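Local coordinates for D-galactonate dehydratase family member SEN1436 (Salmonella enterica subsp. enterica serovar Enteritidis, PDB 3TW9), which dehydrates D-gluconate to 2-dehydro-3-deoxy-D-gluconate with low activity in vitro, using one magnesium ion per subunit, and is a homotetrameric member of the enolase superfamily, at residues N113-W124 / V324-P332; D125-Y136 / L402-I410. All coordinates share one frame; numbering follows the deposited sequence.

From the N terminus the chain first builds the three-stranded antiparallel sheet 31-63 and the helices that follow it, the longest being helix 110-131. Its first half enters contact 1 and its last turns, with the loop into helix 135-138, enter contact 2. The chain then runs through most of the barrel strands; at 324-332, after strand 319-320, it returns to 113-124 and closes contact 1. It goes on past strand 399-401 to 402-410, which closes contact 2 against 125-136. The two loops cross rather than nest, their segments alternating along the chain. Together they tie one capping-domain helix to two places in the barrel domain; the centres lie about 16 Å apart, and I330 meets L408 between them.

Contact 1. Residues N113-W124 / V324-P332; sequences NNALSGVDMALW and VSTIGGITP
D120 of helix 110-131 reaches across to T331 at the start of helix 330-342, joining the N-terminal capping domain to the barrel domain of this enolase-superfamily fold. With CG anti to the backbone N (chi1 -177°), the carboxylate is carried over the first turn of the facing helix, where G329 is the N-cap residue. OD2 accepts an almost straight bond from T331 N (2.8 Å, 175°), met on its syn side but 29° out of the carboxylate plane. OD1 takes the hydroxyl hydrogen of T331 OG1 at 2.5 Å on its syn lone pair. One residue thus grips the carboxylate twice, and the helix end would probably favour its negative charge. The same hydroxyl oxygen receives W124 NE1 at 3.0 Å, close to the indole plane, which fixes the ring's edge. Over one indole face lies I330 CG2, 3.7 Å from the centroid of the five-membered ring and nearly on its normal, a CH-pi contact. CG1 of I330 takes the other direction, crossing M121 at about a right angle, while the extended M121 chain brings CE to V324 CG1. Beyond them A362 of helix 357-369 touches both M121 and I330.

The backbones close in where side chains are small: S117 CA comes within 3.9 Å of G329 CA, and S117 OG bonds to C63 O. G328 and G329 have positive phi values that suit glycine, and G328 O accepts from W97 NE1. The N113 end lies nearer the substrate pocket, since the T326 side chain is about 7 Å from that of H350. There N113 ND2 serves V303 O as well, and its bond to T326 O is 2.8 Å long, lies in the amide plane of N113 and is tilted from the plane of the T326 carbonyl.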
ATOM      1  N   ASN C 113       9.421  17.424  -3.416  1.00 18.15           N
ATOM      2  CA  ASN C 113       9.376  16.010  -3.038  1.00 18.25           C
ATOM      3  C   ASN C 113      10.703  15.566  -2.392  1.00 15.94           C
ATOM      4  O   ASN C 113      10.701  14.728  -1.473  1.00 17.93           O
ATOM      5  CB  ASN C 113       9.087  15.139  -4.243  1.00 15.28           C
ATOM      6  CG  ASN C 113       7.668  15.366  -4.858  1.00 26.60           C
ATOM      7  OD1 ASN C 113       6.860  16.151  -4.360  1.00 23.24           O
ATOM      8  ND2 ASN C 113       7.397  14.689  -5.960  1.00 18.32           N
ATOM      9  N   ASN C 114      11.822  16.105  -2.897  1.00 21.03           N
ATOM     10  CA  ASN C 114      13.152  15.732  -2.361  1.00 19.01           C
ATOM     11  C   ASN C 114      13.367  16.240  -0.935  1.00 26.60           C
ATOM     12  O   ASN C 114      13.904  15.525  -0.086  1.00 21.16           O
ATOM     13  CB  ASN C 114      14.281  16.155  -3.311  1.00 19.00           C
ATOM     14  CG  ASN C 114      14.592  15.089  -4.350  1.00 26.63           C
ATOM     15  OD1 ASN C 114      14.132  15.144  -5.498  1.00 20.84           O
ATOM     16  ND2 ASN C 114      15.358  14.101  -3.949  1.00 15.80           N
ATOM     17  N   ALA C 115      12.897  17.452  -0.667  1.00 22.27           N
ATOM     18  CA  ALA C 115      12.860  17.986   0.710  1.00 19.46           C
ATOM     19  C   ALA C 115      12.070  17.100   1.653  1.00 25.33           C
ATOM     20  O   ALA C 115      12.517  16.847   2.765  1.00 20.40           O
ATOM     21  CB  ALA C 115      12.294  19.413   0.724  1.00 20.30           C
ATOM     22  N   LEU C 116      10.911  16.587   1.206  1.00 23.40           N
ATOM     23  CA  LEU C 116      10.103  15.669   2.013  1.00 18.24           C
ATOM     24  C   LEU C 116      10.774  14.308   2.233  1.00 18.14           C
ATOM     25  O   LEU C 116      10.705  13.732   3.341  1.00 21.44           O
ATOM     26  CB  LEU C 116       8.759  15.408   1.331  1.00 25.74           C
ATOM     27  CG  LEU C 116       7.674  16.437   1.478  1.00 38.87           C
ATOM     28  CD1 LEU C 116       6.819  16.311   0.251  1.00 37.68           C
ATOM     29  CD2 LEU C 116       6.885  16.161   2.755  1.00 44.43           C
ATOM     30  N   SER C 117      11.403  13.806   1.172  1.00 19.72           N
ATOM     31  CA  SER C 117      12.086  12.506   1.196  1.00 22.43           C
ATOM     32  C   SER C 117      13.242  12.489   2.186  1.00 22.81           C
ATOM     33  O   SER C 117      13.425  11.508   2.886  1.00 18.92           O
ATOM     34  CB  SER C 117      12.640  12.193  -0.160  1.00 20.66           C
ATOM     35  OG  SER C 117      13.400  10.997  -0.092  1.00 19.74           O
ATOM     36  N   GLY C 118      14.019  13.569   2.241  1.00 20.78           N
ATOM     37  CA  GLY C 118      15.119  13.614   3.215  1.00 24.75           C
ATOM     38  C   GLY C 118      14.603  13.353   4.616  1.00 18.57           C
ATOM     39  O   GLY C 118      15.150  12.530   5.361  1.00 23.42           O
ATOM     40  N   VAL C 119      13.525  14.032   4.962  1.00 16.74           N
ATOM     41  CA  VAL C 119      12.862  13.881   6.223  1.00 20.07           C
ATOM     42  C   VAL C 119      12.222  12.501   6.396  1.00 22.87           C
ATOM     43  O   VAL C 119      12.456  11.837   7.397  1.00 24.12           O
ATOM     44  CB  VAL C 119      11.788  15.005   6.372  1.00 23.89           C
ATOM     45  CG1 VAL C 119      10.902  14.774   7.573  1.00 21.88           C
ATOM     46  CG2 VAL C 119      12.455  16.394   6.412  1.00 25.42           C
ATOM     47  N   ASP C 120      11.424  12.066   5.410  1.00 21.36           N
ATOM     48  CA  ASP C 120      10.691  10.811   5.512  1.00 19.70           C
ATOM     49  C   ASP C 120      11.624   9.616   5.720  1.00 18.91           C
ATOM     50  O   ASP C 120      11.396   8.776   6.611  1.00 23.68           O
ATOM     51  CB  ASP C 120       9.830  10.605   4.257  1.00 25.28           C
ATOM     52  CG  ASP C 120       8.985   9.366   4.334  1.00 17.65           C
ATOM     53  OD1 ASP C 120       7.984   9.384   5.063  1.00 21.48           O
ATOM     54  OD2 ASP C 120       9.364   8.363   3.686  1.00 20.32           O
ATOM     55  N   MET C 121      12.659   9.545   4.896  1.00 21.85           N
ATOM     56  CA  MET C 121      13.639   8.455   4.979  1.00 21.12           C
ATOM     57  C   MET C 121      14.352   8.477   6.344  1.00 22.87           C
ATOM     58  O   MET C 121      14.518   7.426   6.967  1.00 22.63           O
ATOM     59  CB  MET C 121      14.673   8.541   3.861  1.00 20.48           C
ATOM     60  CG  MET C 121      14.182   8.256   2.470  1.00 21.35           C
ATOM     61  SD  MET C 121      15.613   7.980   1.449  1.00 23.80           S
ATOM     62  CE  MET C 121      14.834   7.938  -0.159  1.00 22.06           C
ATOM     63  N   ALA C 122      14.747   9.668   6.807  1.00 22.11           N
ATOM     64  CA  ALA C 122      15.395   9.803   8.135  1.00 22.77           C
ATOM     65  C   ALA C 122      14.493   9.298   9.235  1.00 18.90           C
ATOM     66  O   ALA C 122      14.940   8.623  10.135  1.00 22.38           O
ATOM     67  CB  ALA C 122      15.786  11.243   8.401  1.00 24.04           C
ATOM     68  N   LEU C 123      13.197   9.600   9.144  1.00 18.23           N
ATOM     69  CA  LEU C 123      12.244   9.123  10.155  1.00 21.50           C
ATOM     70  C   LEU C 123      12.090   7.601  10.145  1.00 22.56           C
ATOM     71  O   LEU C 123      11.994   6.986  11.212  1.00 24.18           O
ATOM     72  CB  LEU C 123      10.866   9.779   9.987  1.00 23.04           C
ATOM     73  CG  LEU C 123      10.845  11.300  10.164  1.00 19.87           C
ATOM     74  CD1 LEU C 123       9.452  11.855   9.922  1.00 19.21           C
ATOM     75  CD2 LEU C 123      11.321  11.729  11.554  1.00 26.26           C
ATOM     76  N   TRP C 124      12.087   7.002   8.953  1.00 22.56           N
ATOM     77  CA  TRP C 124      12.049   5.532   8.835  1.00 26.27           C
ATOM     78  C   TRP C 124      13.303   4.914   9.464  1.00 21.40           C
ATOM     79  O   TRP C 124      13.208   3.913  10.162  1.00 20.29           O
ATOM     80  CB  TRP C 124      11.881   5.085   7.373  1.00 22.36           C
ATOM     81  CG  TRP C 124      10.434   5.088   6.943  1.00 22.02           C
ATOM     82  CD1 TRP C 124       9.825   5.996   6.114  1.00 16.23           C
ATOM     83  CD2 TRP C 124       9.410   4.165   7.356  1.00 22.44           C
ATOM     84  NE1 TRP C 124       8.494   5.678   5.965  1.00 14.56           N
ATOM     85  CE2 TRP C 124       8.210   4.566   6.730  1.00 18.14           C
ATOM     86  CE3 TRP C 124       9.395   3.032   8.193  1.00 23.33           C
ATOM     87  CZ2 TRP C 124       6.989   3.875   6.923  1.00 20.69           C
ATOM     88  CZ3 TRP C 124       8.183   2.340   8.382  1.00 25.79           C
ATOM     89  CH2 TRP C 124       7.001   2.768   7.742  1.00 28.89           C
ATOM     90  N   VAL C 324      13.076   7.355  -5.928  1.00 22.71           N
ATOM     91  CA  VAL C 324      12.334   7.332  -4.650  1.00 18.07           C
ATOM     92  C   VAL C 324      12.280   8.680  -3.917  1.00 17.65           C
ATOM     93  O   VAL C 324      11.176   9.117  -3.438  1.00 17.19           O
ATOM     94  CB  VAL C 324      12.831   6.196  -3.710  1.00 17.70           C
ATOM     95  CG1 VAL C 324      12.185   6.307  -2.328  1.00 20.35           C
ATOM     96  CG2 VAL C 324      12.504   4.835  -4.342  1.00 20.50           C
ATOM     97  N   SER C 325      13.436   9.350  -3.847  1.00 19.46           N
ATOM     98  CA  SER C 325      13.454  10.649  -3.177  1.00 19.38           C
ATOM     99  C   SER C 325      12.633  11.701  -3.927  1.00 21.47           C
ATOM    100  O   SER C 325      12.079  12.612  -3.309  1.00 18.33           O
ATOM    101  CB  SER C 325      14.868  11.167  -2.935  1.00 15.98           C
ATOM    102  OG  SER C 325      15.530  11.432  -4.166  1.00 17.03           O
ATOM    103  N   THR C 326      12.545  11.536  -5.241  1.00 18.53           N
ATOM    104  CA  THR C 326      11.897  12.499  -6.134  1.00 17.15           C
ATOM    105  C   THR C 326      10.336  12.332  -6.165  1.00 17.50           C
ATOM    106  O   THR C 326       9.641  13.184  -6.684  1.00 19.48           O
ATOM    107  CB  THR C 326      12.625  12.488  -7.517  1.00 20.74           C
ATOM    108  OG1 THR C 326      14.032  12.727  -7.286  1.00 22.21           O
ATOM    109  CG2 THR C 326      12.119  13.576  -8.443  1.00 21.31           C
ATOM    110  N   ILE C 327       9.826  11.251  -5.578  1.00 18.53           N
ATOM    111  CA  ILE C 327       8.386  11.120  -5.292  1.00 17.49           C
ATOM    112  C   ILE C 327       8.093  11.278  -3.793  1.00 17.81           C
ATOM    113  O   ILE C 327       6.971  11.069  -3.352  1.00 17.09           O
ATOM    114  CB  ILE C 327       7.775   9.807  -5.866  1.00 18.44           C
ATOM    115  CG1 ILE C 327       8.454   8.559  -5.274  1.00 19.78           C
ATOM    116  CG2 ILE C 327       7.863   9.825  -7.401  1.00 18.71           C
ATOM    117  CD1 ILE C 327       7.741   7.259  -5.574  1.00 20.10           C
ATOM    118  N   GLY C 328       9.115  11.662  -3.018  1.00 18.33           N
ATOM    119  CA  GLY C 328       8.891  12.032  -1.629  1.00 17.92           C
ATOM    120  C   GLY C 328       9.239  11.037  -0.543  1.00 18.29           C
ATOM    121  O   GLY C 328       8.791  11.201   0.576  1.00 24.34           O
ATOM    122  N   GLY C 329      10.034  10.012  -0.858  1.00 18.26           N
ATOM    123  CA  GLY C 329      10.462   9.108   0.215  1.00 19.22           C
ATOM    124  C   GLY C 329       9.918   7.699   0.196  1.00 21.35           C
ATOM    125  O   GLY C 329       9.217   7.289  -0.745  1.00 20.66           O
ATOM    126  N   ILE C 330      10.214   6.977   1.284  1.00 19.48           N
ATOM    127  CA  ILE C 330       9.761   5.593   1.508  1.00 17.99           C
ATOM    128  C   ILE C 330       8.248   5.515   1.689  1.00 15.65           C
ATOM    129  O   ILE C 330       7.604   4.618   1.145  1.00 18.45           O
ATOM    130  CB  ILE C 330      10.535   4.975   2.726  1.00 18.13           C
ATOM    131  CG1 ILE C 330      11.991   4.703   2.315  1.00 19.13           C
ATOM    132  CG2 ILE C 330       9.850   3.704   3.286  1.00 23.10           C
ATOM    133  CD1 ILE C 330      12.932   4.339   3.471  1.00 26.29           C
ATOM    134  N   THR C 331       7.680   6.479   2.429  1.00 17.74           N
ATOM    135  CA  THR C 331       6.226   6.498   2.639  1.00 22.90           C
ATOM    136  C   THR C 331       5.467   6.462   1.291  1.00 20.77           C
ATOM    137  O   THR C 331       4.711   5.519   1.045  1.00 19.41           O
ATOM    138  CB  THR C 331       5.801   7.656   3.554  1.00 23.04           C
ATOM    139  OG1 THR C 331       6.357   7.452   4.868  1.00 21.80           O
ATOM    140  CG2 THR C 331       4.261   7.793   3.635  1.00 19.75           C
ATOM    141  N   PRO C 332       5.707   7.436   0.390  1.00 18.63           N
ATOM    142  CA  PRO C 332       4.983   7.310  -0.883  1.00 18.41           C
ATOM    143  C   PRO C 332       5.438   6.187  -1.806  1.00 18.29           C
ATOM    144  O   PRO C 332       4.597   5.613  -2.519  1.00 20.48           O
ATOM    145  CB  PRO C 332       5.198   8.675  -1.545  1.00 17.89           C
ATOM    146  CG  PRO C 332       6.441   9.208  -0.885  1.00 19.77           C
ATOM    147  CD  PRO C 332       6.322   8.771   0.527  1.00 18.28           C
TER

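Contact 2. Residues D125-Y136 / L402-I410; sequences DIKGKLAGMPVY and LNDKPGLGI
G128 and G407 bring their backbones together, CA to CA at 3.8 Å, where the end of helix 110-131 meets an irregular loop. Just beyond, the helix stops at G132 in a Schellman motif, and the chain turns back along the loop to form a single beta bridge between P134 and G407. Its two bonds are G407 N to M133 O (3.0 Å) and V135 N to G407 O (2.9 Å). G407 also begins the central pair of a type II' turn, P406 to G409, and its positive phi suits that place.

D125 sends its carboxylate to this turn. The side chain leaves with CG anti to N (chi1 -163°), and OD1 accepts L408 N at 2.9 Å on its anti side, 33° out of the carboxylate plane. A water donating to OD1 accepts from I410 N; a second water joins OD2, K129 NZ and I410 O. D125 and K129 make only a long salt bridge with each other, but both reach strand 59-63, OD2 through L61 N and NZ through Y59 O. These bonds join the capping domain of this enolase-superfamily fold to the loop after strand 399-401 of the barrel domain, away from the annotated sites.

P406 lays its ring against the helix end, CB 3.5 Å from G128 O and CG facing G132. V135 CG2 packs on L408 CD2. The Y136 ring, swung between the backbone N and carbonyl carbon (chi1 64°), has P134 CB over one face, and L402 CD1 approaches its CD2 obliquely at 3.7 Å. H365 of helix 357-369 bonds to Y136 N and L408 O. At the far end, Y136 OH shares a water with L402 O, 2.7 Å from each.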
ATOM      1  N   ASP C 125      14.456   5.537   9.197  1.00 25.21           N
ATOM      2  CA  ASP C 125      15.739   5.178   9.822  1.00 22.64           C
ATOM      3  C   ASP C 125      15.601   5.201  11.357  1.00 27.47           C
ATOM      4  O   ASP C 125      15.900   4.209  12.017  1.00 24.98           O
ATOM      5  CB  ASP C 125      16.825   6.169   9.341  1.00 21.67           C
ATOM      6  CG  ASP C 125      18.262   5.684   9.584  1.00 24.16           C
ATOM      7  OD1 ASP C 125      18.502   4.467   9.659  1.00 25.54           O
ATOM      8  OD2 ASP C 125      19.153   6.558   9.642  1.00 24.50           O
ATOM      9  N   ILE C 126      15.108   6.322  11.899  1.00 21.16           N
ATOM     10  CA  ILE C 126      14.843   6.467  13.317  1.00 20.05           C
ATOM     11  C   ILE C 126      13.931   5.365  13.839  1.00 26.95           C
ATOM     12  O   ILE C 126      14.251   4.730  14.841  1.00 27.38           O
ATOM     13  CB  ILE C 126      14.333   7.890  13.681  1.00 24.41           C
ATOM     14  CG1 ILE C 126      15.487   8.893  13.638  1.00 21.71           C
ATOM     15  CG2 ILE C 126      13.680   7.936  15.067  1.00 28.83           C
ATOM     16  CD1 ILE C 126      15.001  10.319  13.329  1.00 24.17           C
ATOM     17  N   LYS C 127      12.826   5.091  13.137  1.00 23.15           N
ATOM     18  CA  LYS C 127      11.898   4.031  13.557  1.00 24.63           C
ATOM     19  C   LYS C 127      12.568   2.638  13.600  1.00 19.46           C
ATOM     20  O   LYS C 127      12.338   1.869  14.535  1.00 26.29           O
ATOM     21  CB  LYS C 127      10.647   4.010  12.651  1.00 20.79           C
ATOM     22  CG  LYS C 127       9.470   3.151  13.206  1.00 22.05           C
ATOM     23  CD  LYS C 127       8.177   3.380  12.412  1.00 34.23           C
ATOM     24  CE  LYS C 127       7.505   4.735  12.743  1.00 25.34           C
ATOM     25  NZ  LYS C 127       6.655   4.722  13.963  1.00 25.15           N
ATOM     26  N   GLY C 128      13.377   2.338  12.594  1.00 22.12           N
ATOM     27  CA  GLY C 128      14.156   1.091  12.546  1.00 20.29           C
ATOM     28  C   GLY C 128      15.173   0.964  13.664  1.00 25.69           C
ATOM     29  O   GLY C 128      15.273  -0.096  14.293  1.00 25.09           O
ATOM     30  N   LYS C 129      15.920   2.043  13.921  1.00 25.65           N
ATOM     31  CA  LYS C 129      16.832   2.100  15.067  1.00 30.26           C
ATOM     32  C   LYS C 129      16.091   1.872  16.375  1.00 20.74           C
ATOM     33  O   LYS C 129      16.510   1.054  17.172  1.00 27.12           O
ATOM     34  CB  LYS C 129      17.647   3.409  15.080  1.00 24.75           C
ATOM     35  CG  LYS C 129      18.604   3.505  13.884  1.00 23.26           C
ATOM     36  CD  LYS C 129      19.343   4.802  13.853  1.00 24.46           C
ATOM     37  CE  LYS C 129      20.331   4.848  12.714  1.00 27.80           C
ATOM     38  NZ  LYS C 129      21.198   6.059  12.827  1.00 28.19           N
ATOM     39  N   LEU C 130      14.970   2.556  16.575  1.00 22.55           N
ATOM     40  CA  LEU C 130      14.151   2.360  17.770  1.00 26.04           C
ATOM     41  C   LEU C 130      13.634   0.935  17.934  1.00 29.95           C
ATOM     42  O   LEU C 130      13.624   0.395  19.047  1.00 25.70           O
ATOM     43  CB  LEU C 130      12.967   3.328  17.801  1.00 28.58           C
ATOM     44  CG  LEU C 130      13.204   4.770  18.241  1.00 39.43           C
ATOM     45  CD1 LEU C 130      11.939   5.544  17.960  1.00 34.41           C
ATOM     46  CD2 LEU C 130      13.576   4.852  19.716  1.00 31.74           C
ATOM     47  N   ALA C 131      13.230   0.313  16.828  1.00 25.39           N
ATOM     48  CA  ALA C 131      12.723  -1.057  16.854  1.00 25.99           C
ATOM     49  C   ALA C 131      13.814  -2.132  16.912  1.00 24.09           C
ATOM     50  O   ALA C 131      13.507  -3.313  17.066  1.00 26.48           O
ATOM     51  CB  ALA C 131      11.853  -1.283  15.644  1.00 22.45           C
ATOM     52  N   GLY C 132      15.070  -1.718  16.778  1.00 25.49           N
ATOM     53  CA  GLY C 132      16.165  -2.656  16.558  1.00 27.31           C
ATOM     54  C   GLY C 132      15.972  -3.552  15.334  1.00 32.99           C
ATOM     55  O   GLY C 132      16.268  -4.749  15.385  1.00 25.74           O
ATOM     56  N   MET C 133      15.456  -2.997  14.234  1.00 26.22           N
ATOM     57  CA  MET C 133      15.253  -3.813  13.034  1.00 22.89           C
ATOM     58  C   MET C 133      15.446  -3.023  11.757  1.00 24.73           C
ATOM     59  O   MET C 133      15.250  -1.806  11.764  1.00 27.72           O
ATOM     60  CB  MET C 133      13.925  -4.636  13.078  1.00 27.01           C
ATOM     61  CG  MET C 133      12.636  -3.908  13.282  1.00 33.62           C
ATOM     62  SD  MET C 133      11.228  -5.045  13.568  1.00 32.77           S
ATOM     63  CE  MET C 133      11.564  -5.853  15.128  1.00 41.09           C
ATOM     64  N   PRO C 134      15.911  -3.696  10.684  1.00 22.17           N
ATOM     65  CA  PRO C 134      16.078  -3.024   9.424  1.00 19.81           C
ATOM     66  C   PRO C 134      14.725  -2.503   8.956  1.00 23.65           C
ATOM     67  O   PRO C 134      13.693  -3.051   9.354  1.00 22.73           O
ATOM     68  CB  PRO C 134      16.562  -4.133   8.501  1.00 27.83           C
ATOM     69  CG  PRO C 134      17.218  -5.134   9.402  1.00 28.78           C
ATOM     70  CD  PRO C 134      16.363  -5.105  10.617  1.00 32.71           C
ATOM     71  N   VAL C 135      14.735  -1.457   8.124  1.00 25.57           N
ATOM     72  CA  VAL C 135      13.494  -0.933   7.553  1.00 20.08           C
ATOM     73  C   VAL C 135      12.724  -2.031   6.779  1.00 22.50           C
ATOM     74  O   VAL C 135      11.497  -2.109   6.904  1.00 24.51           O
ATOM     75  CB  VAL C 135      13.737   0.351   6.694  1.00 20.62           C
ATOM     76  CG1 VAL C 135      12.496   0.730   5.889  1.00 22.63           C
ATOM     77  CG2 VAL C 135      14.105   1.527   7.601  1.00 25.85           C
ATOM     78  N   TYR C 136      13.425  -2.897   6.029  1.00 25.76           N
ATOM     79  CA  TYR C 136      12.747  -4.008   5.318  1.00 18.69           C
ATOM     80  C   TYR C 136      11.948  -4.889   6.274  1.00 20.22           C
ATOM     81  O   TYR C 136      10.914  -5.421   5.908  1.00 23.18           O
ATOM     82  CB  TYR C 136      13.693  -4.842   4.417  1.00 21.56           C
ATOM     83  CG  TYR C 136      14.817  -5.608   5.137  1.00 22.10           C
ATOM     84  CD1 TYR C 136      14.562  -6.788   5.850  1.00 29.96           C
ATOM     85  CD2 TYR C 136      16.141  -5.182   5.025  1.00 25.52           C
ATOM     86  CE1 TYR C 136      15.601  -7.488   6.474  1.00 29.95           C
ATOM     87  CE2 TYR C 136      17.189  -5.881   5.635  1.00 31.53           C
ATOM     88  CZ  TYR C 136      16.909  -7.029   6.353  1.00 29.06           C
ATOM     89  OH  TYR C 136      17.947  -7.701   6.955  1.00 31.68           O
ATOM     90  N   LEU C 402      21.965  -6.492   1.596  1.00 30.41           N
ATOM     91  CA  LEU C 402      21.931  -5.475   2.630  1.00 36.60           C
ATOM     92  C   LEU C 402      22.481  -6.043   3.925  1.00 35.63           C
ATOM     93  O   LEU C 402      22.210  -7.201   4.243  1.00 31.22           O
ATOM     94  CB  LEU C 402      20.489  -5.026   2.889  1.00 32.53           C
ATOM     95  CG  LEU C 402      19.811  -4.090   1.893  1.00 33.40           C
ATOM     96  CD1 LEU C 402      18.361  -3.865   2.348  1.00 31.05           C
ATOM     97  CD2 LEU C 402      20.544  -2.764   1.736  1.00 27.04           C
ATOM     98  N   ASN C 403      23.222  -5.223   4.679  1.00 32.80           N
ATOM     99  CA  ASN C 403      23.542  -5.589   6.064  1.00 35.59           C
ATOM    100  C   ASN C 403      22.244  -5.638   6.854  1.00 39.34           C
ATOM    101  O   ASN C 403      21.229  -5.080   6.412  1.00 34.74           O
ATOM    102  CB  ASN C 403      24.611  -4.668   6.695  1.00 32.23           C
ATOM    103  CG  ASN C 403      24.109  -3.238   6.979  1.00 30.00           C
ATOM    104  OD1 ASN C 403      23.119  -3.043   7.673  1.00 30.21           O
ATOM    105  ND2 ASN C 403      24.826  -2.238   6.460  1.00 26.74           N
ATOM    106  N   ASP C 404      22.258  -6.305   8.005  1.00 35.68           N
ATOM    107  CA  ASP C 404      21.038  -6.422   8.807  1.00 35.77           C
ATOM    108  C   ASP C 404      21.004  -5.486  10.020  1.00 33.22           C
ATOM    109  O   ASP C 404      20.312  -5.753  10.998  1.00 29.75           O
ATOM    110  CB  ASP C 404      20.741  -7.890   9.185  1.00 41.32           C
ATOM    111  CG  ASP C 404      21.799  -8.513  10.093  1.00 49.47           C
ATOM    112  OD1 ASP C 404      22.937  -7.999  10.186  1.00 58.18           O
ATOM    113  OD2 ASP C 404      21.479  -9.543  10.719  1.00 62.18           O
ATOM    114  N   LYS C 405      21.745  -4.382   9.944  1.00 29.45           N
ATOM    115  CA  LYS C 405      21.713  -3.379  11.008  1.00 22.25           C
ATOM    116  C   LYS C 405      20.344  -2.655  11.061  1.00 33.67           C
ATOM    117  O   LYS C 405      19.630  -2.596  10.041  1.00 30.81           O
ATOM    118  CB  LYS C 405      22.848  -2.374  10.830  1.00 33.42           C
ATOM    119  CG  LYS C 405      24.259  -3.001  10.884  1.00 41.64           C
ATOM    120  CD  LYS C 405      25.321  -2.026  10.408  1.00 52.74           C
ATOM    121  CE  LYS C 405      25.630  -0.969  11.464  1.00 66.60           C
ATOM    122  NZ  LYS C 405      26.524   0.087  10.917  1.00 66.28           N
ATOM    123  N   PRO C 406      19.977  -2.105  12.238  1.00 31.03           N
ATOM    124  CA  PRO C 406      18.696  -1.402  12.356  1.00 33.21           C
ATOM    125  C   PRO C 406      18.603  -0.171  11.461  1.00 28.56           C
ATOM    126  O   PRO C 406      19.630   0.400  11.067  1.00 29.84           O
ATOM    127  CB  PRO C 406      18.645  -0.990  13.836  1.00 31.07           C
ATOM    128  CG  PRO C 406      19.511  -1.970  14.528  1.00 31.58           C
ATOM    129  CD  PRO C 406      20.637  -2.234  13.558  1.00 37.76           C
ATOM    130  N   GLY C 407      17.372   0.228  11.146  1.00 25.42           N
ATOM    131  CA  GLY C 407      17.157   1.376  10.277  1.00 23.03           C
ATOM    132  C   GLY C 407      17.503   1.069   8.827  1.00 20.65           C
ATOM    133  O   GLY C 407      17.260  -0.031   8.336  1.00 23.48           O
ATOM    134  N   LEU C 408      18.089   2.043   8.147  1.00 23.69           N
ATOM    135  CA  LEU C 408      18.584   1.831   6.787  1.00 23.73           C
ATOM    136  C   LEU C 408      19.960   1.155   6.717  1.00 19.57           C
ATOM    137  O   LEU C 408      20.430   0.821   5.621  1.00 25.57           O
ATOM    138  CB  LEU C 408      18.581   3.148   5.982  1.00 23.49           C
ATOM    139  CG  LEU C 408      17.182   3.768   5.744  1.00 27.99           C
ATOM    140  CD1 LEU C 408      17.269   5.211   5.214  1.00 24.31           C
ATOM    141  CD2 LEU C 408      16.327   2.890   4.818  1.00 28.94           C
ATOM    142  N   GLY C 409      20.593   0.960   7.883  1.00 24.23           N
ATOM    143  CA  GLY C 409      21.935   0.325   7.967  1.00 24.35           C
ATOM    144  C   GLY C 409      23.073   1.130   7.347  1.00 26.77           C
ATOM    145  O   GLY C 409      24.087   0.585   6.886  1.00 27.13           O
ATOM    146  N   ILE C 410      22.908   2.443   7.323  1.00 24.16           N
ATOM    147  CA  ILE C 410      23.850   3.318   6.644  1.00 22.43           C
ATOM    148  C   ILE C 410      24.172   4.450   7.595  1.00 26.57           C
ATOM    149  O   ILE C 410      23.343   4.817   8.428  1.00 26.74           O
ATOM    150  CB  ILE C 410      23.226   3.876   5.301  1.00 24.06           C
ATOM    151  CG1 ILE C 410      24.273   4.538   4.393  1.00 30.98           C
ATOM    152  CG2 ILE C 410      22.027   4.813   5.581  1.00 18.59           C
ATOM    153  CD1 ILE C 410      25.215   3.588   3.799  1.00 22.53           C
TER
HETATM  154  O   HOH W   1      21.120   3.503   9.566  1.00 25.18           O
HETATM  155  O   HOH W   2      21.759   6.614  10.132  1.00 29.30           O
HETATM  156  O   HOH W   3      20.163  -8.339   5.521  1.00 39.11           O